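Local coordinates for protein pectinesterase 1 (Solanum lycopersicum, PDB 1XG2) that removes methyl esters from cell-wall pectin, releasing methanol, and here represents the catalytic pectinesterase domain of a longer precursor, crystallised with its inhibitor protein, at residues 251-254 with 255-258. Residues are numbered along the deposited sequence; the frame is centred on the assembly and turned at random.
Sequences DFAL and KTLY
Ala253 O receives two backbone N-H groups from the residues that curl back toward it. Leu257 N lies 2.8 Å from Ala253 O. It approaches nearly end-on to the carbonyl, and the N-H...O angle is 165°, almost straight. Thr256 N, 3.0 Å from the same Ala253 O, comes from above the carbonyl plane, with a more bent N-H...O angle of 139°. The i to i+4 and i to i+3 spacing of these bonds matches one isolated, irregular helical turn, not a regular helix.

The side chain of Leu257 closes over the acceptor. Its chi1 of 64° sets CG between the backbone N and the carbonyl carbon, which brings CG to 3.2 Å from Ala253 O. From there the methyl CD2 of Leu257 meets Leu254 CD2 at 4.0 Å, the two leucines lying side by side and pointing the same way, while Ala253 CB touches Leu257 CD2 at 4.3 Å. Thr256 OG1 is hydrogen-bonded to Glu225 O, and both Ala253 and Leu257 rest on Pro222.

Upstream, a type II beta turn spans Asp251 to Leu254, with only a weak Leu254 N to Asp251 O bond. The side chain of Leu257 lies about 8 Å from that of Arg221, and that of Ala253 about 8 Å from that of Trp223, both probably substrate-binding. The two turns together form a connection leading into strand 258-262 of the pectinesterase right-handed parallel beta-helix.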
ATOM      1  N   ASP A 251       0.676  22.626   9.482  1.00 21.63           N
ATOM      2  CA  ASP A 251       2.049  22.174   9.659  1.00 22.14           C
ATOM      3  C   ASP A 251       2.197  20.688  10.071  1.00 20.76           C
ATOM      4  O   ASP A 251       3.290  20.248  10.410  1.00 20.66           O
ATOM      5  CB  ASP A 251       2.792  23.102  10.635  1.00 22.78           C
ATOM      6  CG  ASP A 251       2.317  22.971  12.081  1.00 26.01           C
ATOM      7  OD1 ASP A 251       1.436  22.127  12.391  1.00 28.35           O
ATOM      8  OD2 ASP A 251       2.793  23.698  12.982  1.00 29.59           O
ATOM      9  N   PHE A 252       1.106  19.933  10.052  1.00 19.43           N
ATOM     10  CA  PHE A 252       1.169  18.487  10.290  1.00 18.89           C
ATOM     11  C   PHE A 252       2.222  17.819   9.407  1.00 17.87           C
ATOM     12  O   PHE A 252       2.236  18.010   8.186  1.00 17.96           O
ATOM     13  CB  PHE A 252      -0.193  17.841  10.042  1.00 18.89           C
ATOM     14  CG  PHE A 252      -0.189  16.328  10.138  1.00 19.12           C
ATOM     15  CD1 PHE A 252      -0.078  15.697  11.365  1.00 19.22           C
ATOM     16  CD2 PHE A 252      -0.307  15.542   8.994  1.00 18.49           C
ATOM     17  CE1 PHE A 252      -0.079  14.307  11.452  1.00 19.64           C
ATOM     18  CE2 PHE A 252      -0.313  14.151   9.074  1.00 18.76           C
ATOM     19  CZ  PHE A 252      -0.207  13.533  10.291  1.00 18.88           C
ATOM     20  N   ALA A 253       3.130  17.091  10.052  1.00 17.40           N
ATOM     21  CA  ALA A 253       4.087  16.199   9.392  1.00 16.63           C
ATOM     22  C   ALA A 253       5.274  16.888   8.738  1.00 16.41           C
ATOM     23  O   ALA A 253       6.189  16.216   8.276  1.00 15.34           O
ATOM     24  CB  ALA A 253       3.369  15.314   8.367  1.00 16.46           C
ATOM     25  N   LEU A 254       5.294  18.218   8.700  1.00 16.10           N
ATOM     26  CA  LEU A 254       6.240  18.914   7.826  1.00 16.29           C
ATOM     27  C   LEU A 254       7.704  18.729   8.244  1.00 16.59           C
ATOM     28  O   LEU A 254       8.598  18.819   7.413  1.00 16.93           O
ATOM     29  CB  LEU A 254       5.885  20.406   7.706  1.00 16.31           C
ATOM     30  CG  LEU A 254       4.486  20.713   7.173  1.00 15.85           C
ATOM     31  CD1 LEU A 254       4.343  22.203   6.875  1.00 16.67           C
ATOM     32  CD2 LEU A 254       4.155  19.865   5.940  1.00 16.37           C
ATOM     33  N   LYS A 255       7.938  18.420   9.514  1.00 17.04           N
ATOM     34  CA  LYS A 255       9.280  18.136  10.007  1.00 17.67           C
ATOM     35  C   LYS A 255       9.649  16.656   9.967  1.00 17.01           C
ATOM     36  O   LYS A 255      10.832  16.321   9.993  1.00 16.76           O
ATOM     37  CB  LYS A 255       9.413  18.613  11.459  1.00 18.54           C
ATOM     38  CG  LYS A 255       9.251  20.123  11.677  1.00 22.35           C
ATOM     39  CD  LYS A 255       9.363  20.455  13.187  1.00 27.12           C
ATOM     40  CE  LYS A 255       9.547  21.954  13.451  1.00 29.81           C
ATOM     41  NZ  LYS A 255       8.867  22.364  14.710  1.00 32.44           N
ATOM     42  N   THR A 256       8.649  15.772   9.946  1.00 15.94           N
ATOM     43  CA  THR A 256       8.874  14.323  10.084  1.00 15.35           C
ATOM     44  C   THR A 256       8.695  13.525   8.783  1.00 14.71           C
ATOM     45  O   THR A 256       9.176  12.397   8.678  1.00 12.88           O
ATOM     46  CB  THR A 256       7.938  13.745  11.158  1.00 15.35           C
ATOM     47  OG1 THR A 256       6.598  14.220  10.951  1.00 14.80           O
ATOM     48  CG2 THR A 256       8.326  14.250  12.561  1.00 17.11           C
ATOM     49  N   LEU A 257       7.980  14.089   7.813  1.00 13.85           N
ATOM     50  CA  LEU A 257       7.906  13.484   6.488  1.00 13.93           C
ATOM     51  C   LEU A 257       9.296  13.516   5.843  1.00 14.11           C
ATOM     52  O   LEU A 257      10.183  14.279   6.264  1.00 14.48           O
ATOM     53  CB  LEU A 257       6.851  14.197   5.612  1.00 14.03           C
ATOM     54  CG  LEU A 257       7.094  15.677   5.250  1.00 13.62           C
ATOM     55  CD1 LEU A 257       8.060  15.817   4.094  1.00 12.76           C
ATOM     56  CD2 LEU A 257       5.782  16.359   4.919  1.00 14.49           C
ATOM     57  N   TYR A 258       9.492  12.675   4.833  1.00 13.60           N
ATOM     58  CA  TYR A 258      10.675  12.716   3.987  1.00 13.43           C
ATOM     59  C   TYR A 258      10.221  12.661   2.537  1.00 13.47           C
ATOM     60  O   TYR A 258       9.831  11.593   2.040  1.00 13.14           O
ATOM     61  CB  TYR A 258      11.621  11.541   4.267  1.00 13.85           C
ATOM     62  CG  TYR A 258      12.911  11.623   3.475  1.00 14.30           C
ATOM     63  CD1 TYR A 258      13.002  11.100   2.179  1.00 15.45           C
ATOM     64  CD2 TYR A 258      14.042  12.211   4.019  1.00 15.98           C
ATOM     65  CE1 TYR A 258      14.189  11.176   1.448  1.00 16.00           C
ATOM     66  CE2 TYR A 258      15.240  12.291   3.293  1.00 17.92           C
ATOM     67  CZ  TYR A 258      15.302  11.770   2.017  1.00 18.29           C
ATOM     68  OH  TYR A 258      16.470  11.854   1.297  1.00 21.65           O
TER